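Local coordinates for surface layer protein (PDB 4UJ7) that probably self-assembles into the surface layer coating a bacterial cell, this piece being its fifth and sixth domains, immunoglobulin-like modules of which the second binds calcium, at residues Lys122-Ser126 and Ala127-Pro131; Ala142-Ala145 and Asn146-Val150; Val65-Ser68 and Gly69-Gln72. All blocks are in the same frame, centred on the assembly; numbering follows the deposited sequence. Where two conformers were deposited one is given.

Interaction 1: residues Lys122-Ser126 and Ala127-Pro131; sequences KIDKS and ATESP. With CA (calcium ion), chain B; CA (calcium ion), chain C.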
loop_
_atom_site.group_PDB
_atom_site.type_symbol
_atom_site.label_atom_id
_atom_site.label_comp_id
_atom_site.label_asym_id
_atom_site.label_seq_id
_atom_site.Cartn_x
_atom_site.Cartn_y
_atom_site.Cartn_z
ATOM N N LYS A 122 9.335 -4.847 -4.819
ATOM C CA LYS A 122 10.673 -5.171 -5.291
ATOM C C LYS A 122 11.750 -4.687 -4.326
ATOM O O LYS A 122 11.592 -3.649 -3.676
ATOM C CB LYS A 122 10.912 -4.532 -6.658
ATOM C CG LYS A 122 9.850 -4.883 -7.688
ATOM C CD LYS A 122 10.078 -4.142 -8.994
ATOM C CE LYS A 122 8.913 -4.406 -9.938
ATOM N NZ LYS A 122 8.452 -5.820 -9.828
ATOM N N ILE A 123 12.849 -5.447 -4.273
ATOM C CA ILE A 123 14.074 -5.073 -3.558
ATOM C C ILE A 123 15.194 -5.110 -4.601
ATOM O O ILE A 123 15.416 -6.134 -5.258
ATOM C CB ILE A 123 14.404 -6.082 -2.428
ATOM C CG1 ILE A 123 13.327 -6.026 -1.323
ATOM C CG2 ILE A 123 15.810 -5.855 -1.882
ATOM C CD1 ILE A 123 13.327 -7.232 -0.392
ATOM N N ASP A 124 15.895 -3.989 -4.756
ATOM C CA ASP A 124 16.922 -3.852 -5.793
ATOM C C ASP A 124 18.300 -4.061 -5.161
ATOM O O ASP A 124 18.787 -3.181 -4.430
ATOM C CB ASP A 124 16.804 -2.472 -6.436
ATOM C CG ASP A 124 17.646 -2.325 -7.703
ATOM O OD1 ASP A 124 18.567 -3.132 -7.944
ATOM O OD2 ASP A 124 17.369 -1.361 -8.456
ATOM N N LYS A 125 18.896 -5.226 -5.412
ATOM C CA LYS A 125 20.188 -5.555 -4.793
ATOM C C LYS A 125 21.386 -4.871 -5.451
ATOM O O LYS A 125 22.534 -5.140 -5.073
ATOM C CB LYS A 125 20.402 -7.067 -4.644
ATOM C CG LYS A 125 20.535 -7.846 -5.939
ATOM C CD LYS A 125 20.868 -9.302 -5.651
ATOM C CE LYS A 125 21.186 -10.070 -6.926
ATOM N NZ LYS A 125 22.501 -9.656 -7.518
ATOM N N SER A 126 21.131 -4.001 -6.427
ATOM C CA SER A 126 22.157 -3.087 -6.946
ATOM C C SER A 126 22.695 -2.242 -5.805
ATOM O O SER A 126 21.963 -1.939 -4.849
ATOM C CB SER A 126 21.575 -2.153 -8.012
ATOM O OG SER A 126 22.504 -1.133 -8.390
ATOM N N ALA A 127 23.959 -1.845 -5.911
ATOM C CA ALA A 127 24.581 -0.989 -4.914
ATOM C C ALA A 127 24.255 0.501 -5.099
ATOM O O ALA A 127 24.450 1.295 -4.179
ATOM C CB ALA A 127 26.091 -1.229 -4.895
ATOM N N THR A 128 23.726 0.886 -6.264
ATOM C CA THR A 128 23.609 2.323 -6.573
ATOM C C THR A 128 22.290 2.850 -7.161
ATOM O O THR A 128 22.268 3.979 -7.680
ATOM C CB THR A 128 24.727 2.781 -7.530
ATOM O OG1 THR A 128 24.872 1.815 -8.581
ATOM C CG2 THR A 128 26.037 2.937 -6.780
ATOM N N GLU A 129 21.203 2.088 -7.097
ATOM C CA GLU A 129 19.957 2.588 -7.713
ATOM C C GLU A 129 19.479 3.888 -7.060
ATOM O O GLU A 129 19.687 4.111 -5.869
ATOM C CB GLU A 129 18.852 1.509 -7.773
ATOM C CG GLU A 129 18.079 1.278 -6.475
ATOM C CD GLU A 129 18.818 0.445 -5.436
ATOM O OE1 GLU A 129 19.928 -0.064 -5.686
ATOM O OE2 GLU A 129 18.263 0.322 -4.327
ATOM N N SER A 130 18.899 4.769 -7.871
ATOM C CA SER A 130 18.359 6.035 -7.395
ATOM C C SER A 130 16.959 6.207 -7.985
ATOM O O SER A 130 16.801 6.202 -9.212
ATOM C CB SER A 130 19.271 7.197 -7.818
ATOM O OG SER A 130 18.871 8.420 -7.223
ATOM N N PRO A 131 15.930 6.331 -7.129
ATOM C CA PRO A 131 15.969 6.357 -5.666
ATOM C C PRO A 131 16.321 4.983 -5.092
ATOM O O PRO A 131 16.124 3.973 -5.762
ATOM C CB PRO A 131 14.534 6.728 -5.285
ATOM C CG PRO A 131 13.700 6.222 -6.407
ATOM C CD PRO A 131 14.545 6.307 -7.644
HETATM CA CA CA B . 19.991 -1.299 -3.649
HETATM CA CA CA C . 10.637 -1.568 -2.904
HETATM O O HOH W 1 21.254 -2.466 -1.965
HETATM O O HOH W 2 21.156 0.543 -2.624
HETATM O O HOH W 3 11.694 -0.035 -1.124
HETATM O O HOH W 4 9.640 0.615 -3.453
#
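A calcium-binding loop follows the short strand 122-124, and D124, S126 and E129 close together on one metal there. D124 O and S126 O, both backbone carbonyls, each lie 2.4 Å from the calcium. E129 supplies both carboxylate oxygens, OE1 at 2.4 Å and OE2 at 2.5 Å from the same ion, and this bidentate grip fixes the rotation of its carboxylate. The chain of E129 is bent at CB-CG (chi2 -78°), which brings both oxygens round to the metal. Two waters and N134 OD1 complete the shell.

The carboxylate of D124 does not touch the metal but stacks on that of E129, their planes 20° apart, and D124 OD2 passes 3.3 Å from E129 CB. The calcium probably eases the closeness of these two acidic groups. Aspartate suits position 124 because it also shapes the loop: D124 OD1 accepts from S126 N at 3.1 Å, an Asx turn that fixes the chain as it leaves the strand, while D124 OD2 bonds to T218 OG1. The stronger partner of S126 OG is T219; a bond of 3.2 Å from T128 N to S126 OG belongs to one of two conformers and is doubtful. Farther along the same loop, N133 N donates to E129 OE2 and steadies its carboxylate.

K122 O binds a second calcium, shared with D119, D120, N133 and D135. Strand 122-124 is an edge strand, parallel to strand 206-216; I123 packs on strand 181-188, and just beyond its end the salt bridge of K125 to D217 ties the chain to the C-terminal tail.

Interaction 2: residues Ala142-Ala145 and Asn146-Val150; sequences AVDA and NGNIV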
loop_
_atom_site.group_PDB
_atom_site.type_symbol
_atom_site.label_atom_id
_atom_site.label_comp_id
_atom_site.label_asym_id
_atom_site.label_seq_id
_atom_site.Cartn_x
_atom_site.Cartn_y
_atom_site.Cartn_z
ATOM N N ALA A 142 -7.866 -7.355 7.906
ATOM C CA ALA A 142 -9.104 -8.118 8.031
ATOM C C ALA A 142 -10.254 -7.382 7.307
ATOM O O ALA A 142 -10.414 -6.162 7.442
ATOM C CB ALA A 142 -9.429 -8.359 9.491
ATOM N N VAL A 143 -11.055 -8.136 6.558
ATOM C CA VAL A 143 -12.070 -7.581 5.664
ATOM C C VAL A 143 -13.417 -8.261 5.924
ATOM O O VAL A 143 -13.476 -9.486 5.971
ATOM C CB VAL A 143 -11.630 -7.782 4.190
ATOM C CG1 VAL A 143 -12.671 -7.261 3.219
ATOM C CG2 VAL A 143 -10.295 -7.087 3.944
ATOM N N ASP A 144 -14.488 -7.478 6.081
ATOM C CA ASP A 144 -15.810 -8.089 6.295
ATOM C C ASP A 144 -16.422 -8.580 4.982
ATOM O O ASP A 144 -15.827 -8.430 3.915
ATOM C CB ASP A 144 -16.749 -7.170 7.100
ATOM C CG ASP A 144 -17.255 -5.972 6.305
ATOM O OD1 ASP A 144 -17.186 -5.944 5.054
ATOM O OD2 ASP A 144 -17.736 -5.023 6.948
ATOM N N ALA A 145 -17.612 -9.180 5.061
ATOM C CA ALA A 145 -18.226 -9.826 3.895
ATOM C C ALA A 145 -18.511 -8.862 2.751
ATOM O O ALA A 145 -18.550 -9.283 1.590
ATOM C CB ALA A 145 -19.498 -10.565 4.305
ATOM N N ASN A 146 -18.698 -7.581 3.079
ATOM C CA ASN A 146 -19.001 -6.529 2.100
ATOM C C ASN A 146 -17.756 -5.821 1.550
ATOM O O ASN A 146 -17.865 -4.878 0.759
ATOM C CB ASN A 146 -19.992 -5.517 2.685
ATOM C CG ASN A 146 -21.392 -6.086 2.820
ATOM O OD1 ASN A 146 -21.873 -6.792 1.937
ATOM N ND2 ASN A 146 -22.049 -5.786 3.932
ATOM N N GLY A 147 -16.582 -6.297 1.957
ATOM C CA GLY A 147 -15.324 -5.755 1.435
ATOM C C GLY A 147 -14.781 -4.569 2.210
ATOM O O GLY A 147 -13.858 -3.884 1.747
ATOM N N ASN A 148 -15.345 -4.305 3.388
ATOM C CA ASN A 148 -14.834 -3.214 4.224
ATOM C C ASN A 148 -13.659 -3.630 5.082
ATOM O O ASN A 148 -13.654 -4.714 5.659
ATOM C CB ASN A 148 -15.925 -2.687 5.144
ATOM C CG ASN A 148 -17.110 -2.170 4.387
ATOM O OD1 ASN A 148 -17.070 -1.084 3.803
ATOM N ND2 ASN A 148 -18.194 -2.932 4.418
ATOM N N ILE A 149 -12.648 -2.773 5.161
ATOM C CA ILE A 149 -11.523 -3.050 6.044
ATOM C C ILE A 149 -11.980 -2.821 7.483
ATOM O O ILE A 149 -12.377 -1.711 7.866
ATOM C CB ILE A 149 -10.261 -2.219 5.705
ATOM C CG1 ILE A 149 -9.600 -2.765 4.437
ATOM C CG2 ILE A 149 -9.252 -2.282 6.848
ATOM C CD1 ILE A 149 -8.494 -1.895 3.891
ATOM N N VAL A 150 -11.944 -3.895 8.261
ATOM C CA VAL A 150 -12.401 -3.845 9.654
ATOM C C VAL A 150 -11.263 -3.965 10.669
ATOM O O VAL A 150 -11.463 -3.724 11.848
ATOM C CB VAL A 150 -13.539 -4.864 9.949
ATOM C CG1 VAL A 150 -14.775 -4.519 9.131
ATOM C CG2 VAL A 150 -13.072 -6.292 9.681
HETATM O O HOH W 5 -20.424 -4.264 6.400
#
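D144 and N148 close a tight β-hairpin between strands 135-144 and 149-152, and the carboxylate of D144 takes up several of the N-H groups at the bend. D144 N donates to N148 O at 2.9 Å, in the plane of that carbonyl, and G147 N returns to D144 O at 3.0 Å. Together these bonds make a type I turn followed by a G1 bulge. G147 sits at phi 88°, where a side chain would press on the preceding carbonyl oxygen, so glycine belongs there.

The carboxylate of D144 stands over the inside of the turn and gathers its donors. D144 OD1 accepts from N148 N at 3.0 Å, a bond arriving from above the carboxylate plane. N148 ND2 meets the syn lone pair of the same D144 OD1 at 3.2 Å, and the amide of N148 stands almost perpendicular to the carboxylate (88°). A weak bond of 3.0 Å from N146 N also ends on D144 OD1, and another weak one links N148 ND2 with D144 OD2. With chi1 at 73°, the carboxylate lies between the backbone N and carbonyl carbon, close enough to reach these N-H groups. D144 OD2 has its own partners: a water donates to it at 2.8 Å, and G108 N donates as well.

Farther from the bend, V150 N pairs with A142 O at 2.9 Å, A142 CB meets V150 CG2, and V143 faces I149 as a non-hydrogen-bonded pair. The backbone of I149 bonds on to S26 and A28 of the preceding domain.

The carboxylate of D144 is probably ionised, its negative charge stabilised by several N-H donors, while asparagine at 148 adds a donor without adding charge.

Interaction 3: residues Val65-Ser68 and Gly69-Gln72; sequences VSNS and GIGQ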
loop_
_atom_site.group_PDB
_atom_site.type_symbol
_atom_site.label_atom_id
_atom_site.label_comp_id
_atom_site.label_asym_id
_atom_site.label_seq_id
_atom_site.Cartn_x
_atom_site.Cartn_y
_atom_site.Cartn_z
ATOM N N VAL A 65 -1.668 12.543 2.195
ATOM C CA VAL A 65 -0.959 12.037 1.017
ATOM C C VAL A 65 0.536 11.960 1.275
ATOM O O VAL A 65 1.131 12.840 1.930
ATOM C CB VAL A 65 -1.298 12.866 -0.256
ATOM C CG1 VAL A 65 -0.947 14.345 -0.105
ATOM C CG2 VAL A 65 -0.628 12.292 -1.499
ATOM N N SER A 66 1.165 10.912 0.740
ATOM C CA SER A 66 2.603 10.704 0.964
ATOM C C SER A 66 3.477 11.799 0.348
ATOM O O SER A 66 3.065 12.493 -0.609
ATOM C CB SER A 66 3.012 9.300 0.462
ATOM O OG SER A 66 2.940 9.205 -0.963
ATOM N N ASN A 67 4.684 11.948 0.902
ATOM C CA ASN A 67 5.630 12.991 0.497
ATOM C C ASN A 67 5.012 14.384 0.481
ATOM O O ASN A 67 5.406 15.247 -0.298
ATOM C CB ASN A 67 6.370 12.686 -0.825
ATOM C CG ASN A 67 7.764 13.307 -0.851
ATOM O OD1 ASN A 67 8.578 12.990 0.028
ATOM N ND2 ASN A 67 8.052 14.202 -1.825
ATOM N N SER A 68 4.001 14.575 1.323
ATOM C CA SER A 68 3.225 15.832 1.330
ATOM C C SER A 68 2.809 16.276 -0.067
ATOM O O SER A 68 2.707 17.470 -0.364
ATOM C CB SER A 68 4.001 16.926 2.054
ATOM O OG SER A 68 4.210 16.490 3.392
ATOM N N GLY A 69 2.563 15.305 -0.938
ATOM C CA GLY A 69 2.022 15.587 -2.279
ATOM C C GLY A 69 2.928 16.339 -3.246
ATOM O O GLY A 69 2.438 16.966 -4.191
ATOM N N ILE A 70 4.247 16.308 -3.028
ATOM C CA ILE A 70 5.173 17.029 -3.917
ATOM C C ILE A 70 6.218 16.136 -4.558
ATOM O O ILE A 70 6.582 15.076 -4.022
ATOM C CB ILE A 70 5.852 18.243 -3.229
ATOM C CG1 ILE A 70 6.787 17.779 -2.092
ATOM C CG2 ILE A 70 4.790 19.236 -2.739
ATOM C CD1 ILE A 70 7.559 18.921 -1.435
ATOM N N GLY A 71 6.646 16.563 -5.743
ATOM C CA GLY A 71 7.881 16.093 -6.378
ATOM C C GLY A 71 7.912 14.715 -6.998
ATOM O O GLY A 71 8.982 14.262 -7.414
ATOM N N GLN A 72 6.756 14.063 -7.098
ATOM C CA GLN A 72 6.697 12.683 -7.571
ATOM C C GLN A 72 5.676 12.503 -8.675
ATOM O O GLN A 72 4.901 13.417 -8.946
ATOM C CB GLN A 72 6.392 11.749 -6.392
ATOM C CG GLN A 72 7.455 11.868 -5.298
ATOM C CD GLN A 72 7.246 11.026 -4.058
ATOM O OE1 GLN A 72 8.127 10.990 -3.188
ATOM N NE2 GLN A 72 6.105 10.375 -3.933
HETATM O O HOH W 6 5.505 8.558 -1.757
#
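N67 and Q72 lay their flat amides against each other, the planes only 9° apart, with Q72 OE1 3.3 Å from N67 CG. N67 ND2 turns its N-H to I70 O at 2.8 Å; this acceptor lies in the amide plane of N67, so the bond fixes the group's rotation.

The next shell is backbone. G69 N donates to S66 O at 2.9 Å and I70 N to N67 O at 3.1 Å, two overlapping turns of left-handed sense, since N67, S68 and G69 all have positive phi. Asparagine tolerates this well. Glycine suits position 69, because a CB would clash with S68 O and crowd V65 CG1.

A water then joins S66 OG, 2.8 Å from it, to Q72 NE2, 2.9 Å from it. Q72 NE2 also donates to E74 O and S66 OG bonds to T76 N, which sets both polar ends. With an alanine in place of Q72, E74 O and the bridging water would probably lose the NE2 donor, and one face of the N67 amide its cover.

The whole bend links strand 61-65, at the edge of its sheet, to strand 74-81 beside it, with V65 and S66 packing on Y75.

Along the chain the order is interaction 3, interaction 1, interaction 2. Interaction 3 belongs to the first immunoglobulin-like module and the other two to the second. Interactions 1 and 2 come before and at the end of strand 135-144: their centres are about 35 Å apart, on opposite sides of the chain's centre. Interaction 3 lies about 21 Å from interaction 1 and 28 Å from interaction 2, centre to centre, and none of the three touch. All are local bends in β-rich modules, one organised by calcium and two by hydrogen bonds. Interaction 2 lies beside strand 25-28 of the first module, so this hairpin probably contributes to the contact between the two modules.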